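Local coordinates for monomethylamine methyltransferase MtmB1 (PDB 1TV2), which catalyses transfer of the methyl group of monomethylamine to the corrinoid cofactor of its partner protein MtmC, a step in methanogenesis from methylamine, at residues 121-126 with 389-394; 228-233 with 256-261; 260-265 with 294-299; 332-337 with 362-367. All coordinates share one frame; numbering follows the deposited sequence.

All four contacts reach one closed parallel sheet, the barrel of a TIM-barrel fold. Contact 2 pairs strands 227-231 and 255-259, contact 3 carries the run on to strand 293-300, and contact 4 pairs strands 330-333 and 363-366; they follow in that order inside the long loop closed by contact 1. Contacts 2, 3 and 4 meet around the bound BG5 ring, neighbouring centres about 11 Å apart, and Gln-333 of contact 4 ties to Glu-259 and Asp-296 of the other two. Contact 1, its centre about 14 Å from that of contact 4, joins the barrel's closing seam to helix 380-393, so three contacts line the ligand at the barrel's centre while contact 1 ties the barrel to an outer helix.

Contact 1: residues 121-126 with 389-394; sequences KAKPIV and VARATA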
loop_
_atom_site.group_PDB
_atom_site.type_symbol
_atom_site.label_atom_id
_atom_site.label_comp_id
_atom_site.label_asym_id
_atom_site.label_seq_id
_atom_site.Cartn_x
_atom_site.Cartn_y
_atom_site.Cartn_z
ATOM N N LYS A 121 25.064 -4.123 -28.849
ATOM C CA LYS A 121 24.525 -5.468 -29.062
ATOM C C LYS A 121 23.160 -5.578 -28.388
ATOM O O LYS A 121 22.312 -6.365 -28.806
ATOM C CB LYS A 121 25.441 -6.528 -28.442
ATOM C CG LYS A 121 26.860 -6.576 -28.984
ATOM C CD LYS A 121 26.898 -7.125 -30.397
ATOM C CE LYS A 121 28.337 -7.295 -30.878
ATOM N NZ LYS A 121 28.397 -7.736 -32.302
ATOM N N ALA A 122 22.958 -4.798 -27.332
ATOM C CA ALA A 122 21.697 -4.824 -26.597
ATOM C C ALA A 122 20.568 -4.186 -27.398
ATOM O O ALA A 122 20.767 -3.193 -28.099
ATOM C CB ALA A 122 21.858 -4.107 -25.260
ATOM N N LYS A 123 19.380 -4.767 -27.287
ATOM C CA LYS A 123 18.209 -4.265 -27.995
ATOM C C LYS A 123 17.559 -3.122 -27.220
ATOM O O LYS A 123 17.492 -3.150 -25.992
ATOM C CB LYS A 123 17.192 -5.395 -28.173
ATOM C CG LYS A 123 15.927 -5.019 -28.926
ATOM C CD LYS A 123 14.947 -6.188 -28.912
ATOM C CE LYS A 123 13.727 -5.934 -29.793
ATOM N NZ LYS A 123 12.720 -7.023 -29.621
ATOM N N PRO A 124 17.088 -2.089 -27.931
ATOM C CA PRO A 124 16.452 -0.984 -27.214
ATOM C C PRO A 124 15.081 -1.407 -26.700
ATOM O O PRO A 124 14.559 -2.458 -27.081
ATOM C CB PRO A 124 16.359 0.111 -28.277
ATOM C CG PRO A 124 16.232 -0.661 -29.547
ATOM C CD PRO A 124 17.248 -1.770 -29.359
ATOM N N ILE A 125 14.513 -0.597 -25.819
ATOM C CA ILE A 125 13.188 -0.871 -25.286
ATOM C C ILE A 125 12.200 -0.531 -26.399
ATOM O O ILE A 125 12.322 0.507 -27.053
ATOM C CB ILE A 125 12.891 0.018 -24.056
ATOM C CG1 ILE A 125 13.841 -0.347 -22.911
ATOM C CG2 ILE A 125 11.433 -0.129 -23.634
ATOM C CD1 ILE A 125 13.702 -1.778 -22.424
ATOM N N VAL A 126 11.230 -1.410 -26.620
ATOM C CA VAL A 126 10.223 -1.189 -27.652
ATOM C C VAL A 126 8.941 -0.675 -27.002
ATOM O O VAL A 126 8.229 -1.419 -26.325
ATOM C CB VAL A 126 9.914 -2.494 -28.423
ATOM C CG1 VAL A 126 8.792 -2.261 -29.425
ATOM C CG2 VAL A 126 11.168 -2.978 -29.144
ATOM N N VAL A 389 12.910 -5.457 -36.277
ATOM C CA VAL A 389 13.964 -4.764 -36.998
ATOM C C VAL A 389 15.034 -4.273 -36.025
ATOM O O VAL A 389 16.222 -4.259 -36.350
ATOM C CB VAL A 389 13.392 -3.577 -37.808
ATOM C CG1 VAL A 389 14.521 -2.703 -38.344
ATOM C CG2 VAL A 389 12.552 -4.112 -38.964
ATOM N N ALA A 390 14.612 -3.878 -34.828
ATOM C CA ALA A 390 15.550 -3.405 -33.817
ATOM C C ALA A 390 16.499 -4.540 -33.448
ATOM O O ALA A 390 17.711 -4.343 -33.357
ATOM C CB ALA A 390 14.796 -2.925 -32.583
ATOM N N ARG A 391 15.947 -5.731 -33.238
ATOM C CA ARG A 391 16.769 -6.885 -32.886
ATOM C C ARG A 391 17.738 -7.213 -34.025
ATOM O O ARG A 391 18.921 -7.471 -33.797
ATOM C CB ARG A 391 15.890 -8.107 -32.598
ATOM C CG ARG A 391 16.692 -9.338 -32.191
ATOM C CD ARG A 391 15.815 -10.580 -32.071
ATOM N NE ARG A 391 15.113 -10.866 -33.319
ATOM C CZ ARG A 391 13.819 -10.638 -33.527
ATOM N NH1 ARG A 391 13.062 -10.119 -32.563
ATOM N NH2 ARG A 391 13.287 -10.915 -34.709
ATOM N N ALA A 392 17.229 -7.198 -35.253
ATOM C CA ALA A 392 18.052 -7.495 -36.420
ATOM C C ALA A 392 19.210 -6.509 -36.564
ATOM O O ALA A 392 20.298 -6.879 -37.001
ATOM C CB ALA A 392 17.191 -7.478 -37.683
ATOM N N THR A 393 18.973 -5.258 -36.181
ATOM C CA THR A 393 19.982 -4.203 -36.286
ATOM C C THR A 393 21.025 -4.203 -35.170
ATOM O O THR A 393 22.188 -3.864 -35.399
ATOM C CB THR A 393 19.304 -2.815 -36.324
ATOM O OG1 THR A 393 18.410 -2.760 -37.443
ATOM C CG2 THR A 393 20.343 -1.705 -36.458
ATOM N N ALA A 394 20.615 -4.575 -33.964
ATOM C CA ALA A 394 21.530 -4.593 -32.828
ATOM C C ALA A 394 22.804 -5.390 -33.108
ATOM O O ALA A 394 22.744 -6.537 -33.549
ATOM C CB ALA A 394 20.826 -5.161 -31.596
HETATM O O HOH W 1 22.849 -8.156 -30.720
#
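Ala-394 sets its methyl CB 3.4 Å from the backbone O of Lys-121, where the approach to strand 125-128 of the TIM barrel passes the end of helix 380-393. Further along, Pro-124 meets the same helix with its ring: CG lies 4.1 Å from Ala-390 CB, a small apolar seam that Leu-364 of the neighbouring strand extends. Lys-123, between them in sequence, carries its chain past Pro-124 to Arg-391. With CG anti to the backbone N (chi1 -179°) and every later torsion extended, it reaches alongside the helix until CE stands 4.1 Å from Arg-391 N and 4.2 Å from Arg-391 CB, crossing the arginine side chain at a slant. The two cationic ends come near each other, Lys-123 NZ lying 4.3 Å from Arg-391 NH1, because both are drawn to one carboxylate: Glu-152 forms a salt bridge to the lysine through OE1 and to the arginine through OE2. Asn-97 and Asn-96 of a neighbouring subunit pack on Lys-123 and Arg-391 respectively, which places this corner at a subunit interface. Val-389 and Thr-393, turned from segment 121-126, pack on helix 343-359, which Ala-390 also touches. The helix end is itself tied: Val-389 O accepts both Thr-393 N and Thr-393 OG1, from opposite faces of its carbonyl plane, the hydroxyl at 2.9 Å.

Contact 2: residues 228-233 with 256-261; sequences HEVSQL and IMDEQM. With BG5 (5-hydroxyamino-3-methyl-pyrrolidine-2-carboxylic acid), chain B.
Strands 228-231 and 256-259 run parallel, 4.7 Å apart at closest approach and turned by 27°, with His-228 level with Ile-256 and bonds alternating from Met-257 N to His-228 O, Val-230 N to Met-257 O, Glu-259 N to Val-230 O and Gln-232 N to Glu-259 O. Glu-229, Met-257, Ser-231 and Glu-259 share the face turned to the bound BG5 ring. There Ser-231 OG donates to Glu-259 OE2 at 2.7 Å, using the lone pair directed away from the other carboxylate oxygen, while OE1 accepts from Gln-333 NE2. The Met-257 chain bends at its thioether to lay CE 3.6 Å from Glu-229 CB, and both carbons touch the hydroxyl oxygen of the ligand: Glu-229 CB is 3.1 Å from BG5 O2. Were Glu-259 an alanine, the Ser-231 hydroxyl would probably lose its acceptor OE2 and Gln-333 NE2 one of its two acceptors, and a gap would open beside the ring. On the other face Val-230 and Ile-256 pack under helix 240-251. Gln-232 reaches across to Asp-258, NE2 meeting the syn side of OD2 at 2.7 Å and 163°, although amide and carboxylate planes stand 55° apart; His-294 ND1 also bonds this oxygen. Two neighbouring parallel strands, with a helix outside and polar groups inside towards the ligand, are the build of a TIM-barrel wall, consistent with an active site at its centre.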
loop_
_atom_site.group_PDB
_atom_site.type_symbol
_atom_site.label_atom_id
_atom_site.label_comp_id
_atom_site.label_asym_id
_atom_site.label_seq_id
_atom_site.Cartn_x
_atom_site.Cartn_y
_atom_site.Cartn_z
ATOM N N HIS A 228 6.179 10.295 -17.970
ATOM C CA HIS A 228 5.301 11.466 -18.008
ATOM C C HIS A 228 5.807 12.483 -19.018
ATOM O O HIS A 228 6.921 13.001 -18.896
ATOM C CB HIS A 228 5.210 12.079 -16.611
ATOM C CG HIS A 228 4.604 11.153 -15.603
ATOM N ND1 HIS A 228 3.426 11.435 -14.943
ATOM C CD2 HIS A 228 4.974 9.916 -15.200
ATOM C CE1 HIS A 228 3.096 10.407 -14.181
ATOM N NE2 HIS A 228 4.018 9.471 -14.319
ATOM N N GLU A 229 4.971 12.778 -20.008
ATOM C CA GLU A 229 5.354 13.682 -21.081
ATOM C C GLU A 229 5.202 15.173 -20.867
ATOM O O GLU A 229 4.247 15.644 -20.256
ATOM C CB GLU A 229 4.606 13.304 -22.368
ATOM C CG GLU A 229 3.107 13.666 -22.396
ATOM C CD GLU A 229 2.837 15.127 -22.779
ATOM O OE1 GLU A 229 3.585 15.673 -23.622
ATOM O OE2 GLU A 229 1.865 15.726 -22.257
ATOM N N VAL A 230 6.178 15.902 -21.390
ATOM C CA VAL A 230 6.185 17.357 -21.380
ATOM C C VAL A 230 6.866 17.687 -22.710
ATOM O O VAL A 230 7.888 17.087 -23.056
ATOM C CB VAL A 230 6.971 17.952 -20.181
ATOM C CG1 VAL A 230 8.439 17.572 -20.247
ATOM C CG2 VAL A 230 6.801 19.471 -20.172
ATOM N N SER A 231 6.287 18.610 -23.471
ATOM C CA SER A 231 6.836 18.954 -24.777
ATOM C C SER A 231 7.485 20.318 -24.889
ATOM O O SER A 231 6.919 21.321 -24.464
ATOM C CB SER A 231 5.740 18.873 -25.844
ATOM O OG SER A 231 5.115 17.606 -25.852
ATOM N N GLN A 232 8.678 20.345 -25.474
ATOM C CA GLN A 232 9.371 21.602 -25.711
ATOM C C GLN A 232 8.780 22.099 -27.029
ATOM O O GLN A 232 8.264 21.301 -27.818
ATOM C CB GLN A 232 10.872 21.385 -25.896
ATOM C CG GLN A 232 11.622 20.909 -24.669
ATOM C CD GLN A 232 13.121 20.934 -24.890
ATOM O OE1 GLN A 232 13.688 21.977 -25.221
ATOM N NE2 GLN A 232 13.773 19.785 -24.714
ATOM N N LEU A 233 8.856 23.402 -27.276
ATOM C CA LEU A 233 8.321 23.962 -28.514
ATOM C C LEU A 233 9.434 24.121 -29.559
ATOM O O LEU A 233 10.581 23.749 -29.309
ATOM C CB LEU A 233 7.646 25.304 -28.216
ATOM C CG LEU A 233 6.574 25.234 -27.118
ATOM C CD1 LEU A 233 6.002 26.617 -26.857
ATOM C CD2 LEU A 233 5.467 24.272 -27.534
ATOM N N ILE A 256 10.170 11.393 -15.784
ATOM C CA ILE A 256 9.850 12.457 -16.732
ATOM C C ILE A 256 10.435 12.274 -18.129
ATOM O O ILE A 256 11.641 12.072 -18.295
ATOM C CB ILE A 256 10.327 13.832 -16.191
ATOM C CG1 ILE A 256 9.562 14.177 -14.909
ATOM C CG2 ILE A 256 10.144 14.918 -17.263
ATOM C CD1 ILE A 256 10.040 15.443 -14.224
ATOM N N MET A 257 9.569 12.342 -19.135
ATOM C CA MET A 257 10.017 12.233 -20.511
ATOM C C MET A 257 9.813 13.580 -21.185
ATOM O O MET A 257 8.679 13.994 -21.432
ATOM C CB MET A 257 9.233 11.182 -21.295
ATOM C CG MET A 257 9.700 11.095 -22.752
ATOM S SD MET A 257 8.483 10.424 -23.896
ATOM C CE MET A 257 7.422 11.854 -24.101
ATOM N N ASP A 258 10.917 14.266 -21.462
ATOM C CA ASP A 258 10.864 15.555 -22.135
ATOM C C ASP A 258 10.952 15.238 -23.623
ATOM O O ASP A 258 11.777 14.424 -24.029
ATOM C CB ASP A 258 12.058 16.414 -21.707
ATOM C CG ASP A 258 12.258 17.628 -22.597
ATOM O OD1 ASP A 258 11.860 18.745 -22.197
ATOM O OD2 ASP A 258 12.811 17.456 -23.703
ATOM N N GLU A 259 10.103 15.861 -24.435
ATOM C CA GLU A 259 10.133 15.609 -25.873
ATOM C C GLU A 259 10.330 16.894 -26.675
ATOM O O GLU A 259 10.029 17.992 -26.205
ATOM C CB GLU A 259 8.828 14.964 -26.350
ATOM C CG GLU A 259 7.802 15.994 -26.804
ATOM C CD GLU A 259 6.832 15.463 -27.836
ATOM O OE1 GLU A 259 7.275 14.784 -28.786
ATOM O OE2 GLU A 259 5.622 15.738 -27.707
ATOM N N GLN A 260 10.828 16.738 -27.897
ATOM C CA GLN A 260 11.028 17.862 -28.799
ATOM C C GLN A 260 11.183 17.295 -30.202
ATOM O O GLN A 260 11.909 16.322 -30.410
ATOM C CB GLN A 260 12.268 18.674 -28.405
ATOM C CG GLN A 260 12.206 20.138 -28.848
ATOM C CD GLN A 260 12.694 20.364 -30.269
ATOM O OE1 GLN A 260 12.189 21.238 -30.980
ATOM N NE2 GLN A 260 13.694 19.594 -30.683
ATOM N N MET A 261 10.474 17.894 -31.153
ATOM C CA MET A 261 10.527 17.454 -32.535
ATOM C C MET A 261 11.118 18.552 -33.410
ATOM O O MET A 261 10.390 19.383 -33.958
ATOM C CB MET A 261 9.127 17.098 -33.037
ATOM C CG MET A 261 8.502 15.896 -32.348
ATOM S SD MET A 261 6.952 15.415 -33.133
ATOM C CE MET A 261 7.551 14.335 -34.440
HETATM C C1 BG5 B . 5.416 9.581 -27.683
HETATM C C2 BG5 B . 4.960 10.728 -28.575
HETATM C C3 BG5 B . 3.522 10.547 -29.034
HETATM C C4 BG5 B . 2.682 11.449 -28.128
HETATM C C5 BG5 B . 3.600 12.571 -27.648
HETATM C C6 BG5 B . 3.494 10.955 -30.404
HETATM N N1 BG5 B . 5.020 12.096 -27.886
HETATM O O1 BG5 B . 5.947 8.591 -28.194
HETATM N N2 BG5 B . 3.416 12.777 -26.245
HETATM O O2 BG5 B . 4.105 12.091 -25.168
HETATM O O HOH W 2 9.043 20.415 -30.380
#

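Contact 3: residues 260-265 with 294-299; sequences QMPIFG and HLDGPV. With BG5 (5-hydroxyamino-3-methyl-pyrrolidine-2-carboxylic acid), chain B.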
loop_
_atom_site.group_PDB
_atom_site.type_symbol
_atom_site.label_atom_id
_atom_site.label_comp_id
_atom_site.label_asym_id
_atom_site.label_seq_id
_atom_site.Cartn_x
_atom_site.Cartn_y
_atom_site.Cartn_z
ATOM N N GLN A 260 10.828 16.738 -27.897
ATOM C CA GLN A 260 11.028 17.862 -28.799
ATOM C C GLN A 260 11.183 17.295 -30.202
ATOM O O GLN A 260 11.909 16.322 -30.410
ATOM C CB GLN A 260 12.268 18.674 -28.405
ATOM C CG GLN A 260 12.206 20.138 -28.848
ATOM C CD GLN A 260 12.694 20.364 -30.269
ATOM O OE1 GLN A 260 12.189 21.238 -30.980
ATOM N NE2 GLN A 260 13.694 19.594 -30.683
ATOM N N MET A 261 10.474 17.894 -31.153
ATOM C CA MET A 261 10.527 17.454 -32.535
ATOM C C MET A 261 11.118 18.552 -33.410
ATOM O O MET A 261 10.390 19.383 -33.958
ATOM C CB MET A 261 9.127 17.098 -33.037
ATOM C CG MET A 261 8.502 15.896 -32.348
ATOM S SD MET A 261 6.952 15.415 -33.133
ATOM C CE MET A 261 7.551 14.335 -34.440
ATOM N N PRO A 262 12.454 18.575 -33.540
ATOM C CA PRO A 262 13.121 19.590 -34.361
ATOM C C PRO A 262 12.677 19.460 -35.817
ATOM O O PRO A 262 12.627 18.362 -36.366
ATOM C CB PRO A 262 14.604 19.288 -34.146
ATOM C CG PRO A 262 14.617 17.809 -33.869
ATOM C CD PRO A 262 13.429 17.628 -32.966
ATOM N N ILE A 263 12.353 20.588 -36.438
ATOM C CA ILE A 263 11.873 20.587 -37.813
ATOM C C ILE A 263 12.948 20.800 -38.878
ATOM O O ILE A 263 13.583 21.855 -38.935
ATOM C CB ILE A 263 10.778 21.665 -37.989
ATOM C CG1 ILE A 263 9.638 21.391 -37.004
ATOM C CG2 ILE A 263 10.255 21.663 -39.421
ATOM C CD1 ILE A 263 8.570 22.459 -36.977
ATOM N N PHE A 264 13.152 19.791 -39.717
ATOM C CA PHE A 264 14.124 19.907 -40.797
ATOM C C PHE A 264 13.538 20.890 -41.806
ATOM O O PHE A 264 12.420 20.698 -42.290
ATOM C CB PHE A 264 14.353 18.566 -41.493
ATOM C CG PHE A 264 15.004 18.704 -42.842
ATOM C CD1 PHE A 264 16.306 19.183 -42.952
ATOM C CD2 PHE A 264 14.292 18.421 -44.003
ATOM C CE1 PHE A 264 16.890 19.383 -44.202
ATOM C CE2 PHE A 264 14.864 18.617 -45.260
ATOM C CZ PHE A 264 16.168 19.101 -45.360
ATOM N N GLY A 265 14.297 21.934 -42.123
ATOM C CA GLY A 265 13.815 22.935 -43.054
ATOM C C GLY A 265 12.995 23.968 -42.308
ATOM O O GLY A 265 12.324 24.802 -42.913
ATOM N N HIS A 294 14.933 11.809 -22.784
ATOM C CA HIS A 294 14.439 12.727 -23.810
ATOM C C HIS A 294 13.987 12.026 -25.084
ATOM O O HIS A 294 14.714 11.208 -25.648
ATOM C CB HIS A 294 15.524 13.756 -24.163
ATOM C CG HIS A 294 15.140 14.683 -25.279
ATOM N ND1 HIS A 294 14.262 15.732 -25.107
ATOM C CD2 HIS A 294 15.494 14.697 -26.585
ATOM C CE1 HIS A 294 14.092 16.353 -26.262
ATOM N NE2 HIS A 294 14.828 15.745 -27.175
ATOM N N LEU A 295 12.781 12.365 -25.531
ATOM C CA LEU A 295 12.216 11.794 -26.743
ATOM C C LEU A 295 12.427 12.770 -27.903
ATOM O O LEU A 295 11.941 13.901 -27.868
ATOM C CB LEU A 295 10.717 11.543 -26.568
ATOM C CG LEU A 295 10.026 10.874 -27.760
ATOM C CD1 LEU A 295 10.480 9.423 -27.867
ATOM C CD2 LEU A 295 8.520 10.943 -27.584
ATOM N N ASP A 296 13.152 12.321 -28.922
ATOM C CA ASP A 296 13.440 13.131 -30.104
ATOM C C ASP A 296 12.336 12.874 -31.135
ATOM O O ASP A 296 11.376 12.142 -30.863
ATOM C CB ASP A 296 14.805 12.719 -30.674
ATOM C CG ASP A 296 15.377 13.728 -31.667
ATOM O OD1 ASP A 296 14.691 14.712 -32.020
ATOM O OD2 ASP A 296 16.532 13.523 -32.096
ATOM N N GLY A 297 12.474 13.474 -32.314
ATOM C CA GLY A 297 11.492 13.285 -33.365
ATOM C C GLY A 297 11.687 14.281 -34.496
ATOM O O GLY A 297 10.787 15.072 -34.787
ATOM N N PRO A 298 12.858 14.280 -35.151
ATOM C CA PRO A 298 13.086 15.227 -36.249
ATOM C C PRO A 298 12.011 15.002 -37.299
ATOM O O PRO A 298 11.771 13.868 -37.713
ATOM C CB PRO A 298 14.478 14.849 -36.757
ATOM C CG PRO A 298 15.138 14.237 -35.537
ATOM C CD PRO A 298 14.017 13.392 -34.972
ATOM N N VAL A 299 11.356 16.076 -37.723
ATOM C CA VAL A 299 10.293 15.953 -38.706
ATOM C C VAL A 299 10.508 16.861 -39.924
ATOM O O VAL A 299 10.944 18.008 -39.799
ATOM C CB VAL A 299 8.929 16.249 -38.044
ATOM C CG1 VAL A 299 8.912 17.670 -37.501
ATOM C CG2 VAL A 299 7.805 16.028 -39.034
HETATM C C1 BG5 B . 5.416 9.581 -27.683
HETATM C C2 BG5 B . 4.960 10.728 -28.575
HETATM C C3 BG5 B . 3.522 10.547 -29.034
HETATM C C4 BG5 B . 2.682 11.449 -28.128
HETATM C C5 BG5 B . 3.600 12.571 -27.648
HETATM C C6 BG5 B . 3.494 10.955 -30.404
HETATM N N1 BG5 B . 5.020 12.096 -27.886
HETATM O O1 BG5 B . 5.947 8.591 -28.194
HETATM N N2 BG5 B . 3.416 12.777 -26.245
HETATM O O2 BG5 B . 4.105 12.091 -25.168
HETATM O O HOH W 3 14.897 16.549 -29.747
#
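Met-261 and Pro-262 fit closely against the bend at Gly-297. Met-261 CB lies 3.2 Å from Gly-297 O, and the thioether chain curls at its end to return CE to the same oxygen; a side chain on Gly-297 would run into Met-261 CG. Pro-262 CD comes 3.3 Å from Asp-296 OD1, the two side chains crossing at about a right angle, and Pro-262 CG rests 4.0 Å from Pro-298 CG. Asp-296 OD1 also takes Gly-297 N from above its plane at 2.6 Å, while OD2 pairs with Arg-361. A buried water joins Gln-260 O to His-294 NE2, 2.7 Å from the ring nitrogen and in the imidazole plane; His-294 ND1 bonds Asp-258.

The partly exposed side is that of Ile-263 and Val-299, which run side by side in the same direction, CG1 to CG1 3.8 Å. Val-299 is still well covered and doubly bonded, its N to Pro-262 O and its O to Phe-264 N.

This is the return of a beta-alpha-beta unit: helix 271-288 joins strands 263-264 and 293-300 and packs on Pro-262 and Asp-296, helix 309-325 covers Phe-264 and Pro-298, and strand 330-333 flanks Asp-296.

Contact 4: residues 332-337 with 362-367; sequences NQYYPC and EILSGV. With BG5 (5-hydroxyamino-3-methyl-pyrrolidine-2-carboxylic acid), chain B.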
loop_
_atom_site.group_PDB
_atom_site.type_symbol
_atom_site.label_atom_id
_atom_site.label_comp_id
_atom_site.label_asym_id
_atom_site.label_seq_id
_atom_site.Cartn_x
_atom_site.Cartn_y
_atom_site.Cartn_z
ATOM N N ASN A 332 13.219 7.937 -29.643
ATOM C CA ASN A 332 12.779 8.646 -30.842
ATOM C C ASN A 332 11.369 8.156 -31.176
ATOM O O ASN A 332 11.041 6.990 -30.930
ATOM C CB ASN A 332 13.751 8.369 -32.002
ATOM C CG ASN A 332 13.604 9.367 -33.145
ATOM O OD1 ASN A 332 12.926 10.387 -33.013
ATOM N ND2 ASN A 332 14.255 9.081 -34.269
ATOM N N GLN A 333 10.535 9.049 -31.708
ATOM C CA GLN A 333 9.153 8.711 -32.055
ATOM C C GLN A 333 8.971 8.509 -33.558
ATOM O O GLN A 333 9.629 9.159 -34.371
ATOM C CB GLN A 333 8.195 9.784 -31.527
ATOM C CG GLN A 333 8.482 11.185 -32.015
ATOM C CD GLN A 333 7.802 12.241 -31.162
ATOM O OE1 GLN A 333 6.576 12.320 -31.107
ATOM N NE2 GLN A 333 8.604 13.055 -30.485
ATOM N N TYR A 334 8.050 7.616 -33.907
ATOM C CA TYR A 334 7.804 7.228 -35.292
ATOM C C TYR A 334 6.576 7.802 -35.992
ATOM O O TYR A 334 5.440 7.547 -35.588
ATOM C CB TYR A 334 7.748 5.693 -35.364
ATOM C CG TYR A 334 9.058 5.014 -35.020
ATOM C CD1 TYR A 334 9.709 5.275 -33.809
ATOM C CD2 TYR A 334 9.674 4.151 -35.926
ATOM C CE1 TYR A 334 10.946 4.702 -33.518
ATOM C CE2 TYR A 334 10.910 3.570 -35.645
ATOM C CZ TYR A 334 11.543 3.853 -34.445
ATOM O OH TYR A 334 12.788 3.326 -34.191
ATOM N N TYR A 335 6.820 8.554 -37.062
ATOM C CA TYR A 335 5.755 9.153 -37.860
ATOM C C TYR A 335 5.924 8.868 -39.352
ATOM O O TYR A 335 6.515 9.668 -40.078
ATOM C CB TYR A 335 5.706 10.668 -37.664
ATOM C CG TYR A 335 4.973 11.116 -36.426
ATOM C CD1 TYR A 335 5.609 11.149 -35.183
ATOM C CD2 TYR A 335 3.640 11.517 -36.499
ATOM C CE1 TYR A 335 4.931 11.576 -34.042
ATOM C CE2 TYR A 335 2.955 11.941 -35.370
ATOM C CZ TYR A 335 3.605 11.971 -34.147
ATOM O OH TYR A 335 2.928 12.409 -33.035
ATOM N N PRO A 336 5.424 7.716 -39.823
ATOM C CA PRO A 336 5.528 7.356 -41.244
ATOM C C PRO A 336 4.444 8.090 -42.029
ATOM O O PRO A 336 3.453 8.535 -41.447
ATOM C CB PRO A 336 5.270 5.845 -41.251
ATOM C CG PRO A 336 5.508 5.416 -39.824
ATOM C CD PRO A 336 4.961 6.565 -39.031
ATOM N N CYS A 337 4.626 8.206 -43.342
ATOM C CA CYS A 337 3.635 8.861 -44.192
ATOM C C CYS A 337 2.488 7.892 -44.477
ATOM O O CYS A 337 1.314 8.246 -44.356
ATOM C CB CYS A 337 4.258 9.288 -45.525
ATOM S SG CYS A 337 5.556 10.533 -45.409
ATOM N N GLU A 362 17.785 4.424 -26.537
ATOM C CA GLU A 362 17.428 3.456 -25.508
ATOM C C GLU A 362 15.971 3.016 -25.663
ATOM O O GLU A 362 15.614 1.893 -25.297
ATOM C CB GLU A 362 17.621 4.046 -24.106
ATOM C CG GLU A 362 19.062 4.110 -23.603
ATOM C CD GLU A 362 19.871 5.228 -24.229
ATOM O OE1 GLU A 362 19.285 6.286 -24.546
ATOM O OE2 GLU A 362 21.100 5.055 -24.385
ATOM N N ILE A 363 15.140 3.902 -26.210
ATOM C CA ILE A 363 13.716 3.614 -26.387
ATOM C C ILE A 363 13.170 3.971 -27.771
ATOM O O ILE A 363 13.436 5.057 -28.292
ATOM C CB ILE A 363 12.869 4.381 -25.341
ATOM C CG1 ILE A 363 13.273 3.957 -23.926
ATOM C CG2 ILE A 363 11.382 4.134 -25.579
ATOM C CD1 ILE A 363 12.634 4.805 -22.831
ATOM N N LEU A 364 12.407 3.054 -28.363
ATOM C CA LEU A 364 11.781 3.297 -29.661
ATOM C C LEU A 364 10.289 3.442 -29.355
ATOM O O LEU A 364 9.665 2.516 -28.842
ATOM C CB LEU A 364 12.007 2.116 -30.610
ATOM C CG LEU A 364 13.437 1.585 -30.737
ATOM C CD1 LEU A 364 13.480 0.524 -31.830
ATOM C CD2 LEU A 364 14.398 2.720 -31.057
ATOM N N SER A 365 9.721 4.605 -29.660
ATOM C CA SER A 365 8.314 4.862 -29.370
ATOM C C SER A 365 7.499 5.049 -30.658
ATOM O O SER A 365 7.570 6.100 -31.302
ATOM C CB SER A 365 8.212 6.109 -28.480
ATOM O OG SER A 365 6.951 6.203 -27.835
ATOM N N GLY A 366 6.728 4.024 -31.024
ATOM C CA GLY A 366 5.920 4.085 -32.234
ATOM C C GLY A 366 4.756 3.104 -32.215
ATOM O O GLY A 366 4.608 2.351 -31.252
ATOM N N VAL A 367 3.958 3.056 -33.283
ATOM C CA VAL A 367 4.154 3.860 -34.489
ATOM C C VAL A 367 2.940 4.730 -34.838
ATOM O O VAL A 367 1.820 4.233 -34.940
ATOM C CB VAL A 367 4.440 2.938 -35.700
ATOM C CG1 VAL A 367 4.648 3.769 -36.962
ATOM C CG2 VAL A 367 5.659 2.057 -35.408
HETATM C C1 BG5 B . 5.416 9.581 -27.683
HETATM C C2 BG5 B . 4.960 10.728 -28.575
HETATM C C3 BG5 B . 3.522 10.547 -29.034
HETATM C C4 BG5 B . 2.682 11.449 -28.128
HETATM C C5 BG5 B . 3.600 12.571 -27.648
HETATM C C6 BG5 B . 3.494 10.955 -30.404
HETATM N N1 BG5 B . 5.020 12.096 -27.886
HETATM O O1 BG5 B . 5.947 8.591 -28.194
HETATM N N2 BG5 B . 3.416 12.777 -26.245
HETATM O O2 BG5 B . 4.105 12.091 -25.168
#
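Tyr-334 turns its ring towards Leu-364, CG lying anti to the carbonyl carbon (chi1 -65°), whereas Ser-365 holds OG anti to its backbone N (chi1 -163°) and sends it to the bound BG5 ring. The phenol crosses the leucine obliquely, with OH 3.6 Å from Leu-364 CD2, and its CD1 passes 3.4 Å from Ser-365 O. Beyond the barrel strands Pro-336 CG is pressed to 3.4 Å from Val-367 CG1, nearer than carbons usually pack, just after the cis peptide between Gly-366 and Val-367. Gly-366 lies under Tyr-334 CB, where any side chain would clash. With an alanine in place of Tyr-334, a gap would probably open beside Leu-364 and Met-386 of helix 380-393, each losing the ring packed on it. The strands are bonded in parallel fashion, Ser-365 N to Asn-332 O at 3.0 Å and Tyr-334 N to Ser-365 O. Facing the ligand, Gln-333 OE1 lies 3.4 Å from BG5 C2 and in plane at the edge of the Tyr-335 ring; Gln-333 NE2, besides its bond to Glu-259, is held by Asp-296 O, which fixes the amide's rotation. Ser-365 OG stands 2.6 Å from BG5 O1, with Gln-127 OE1 as a second polar neighbour. Polar groups on one strand face thus meet the pyrrolysine-derived ring, consistent with a role in positioning it, while the other face combines the packing of Leu-364 with Asn-332, which bonds Asp-356.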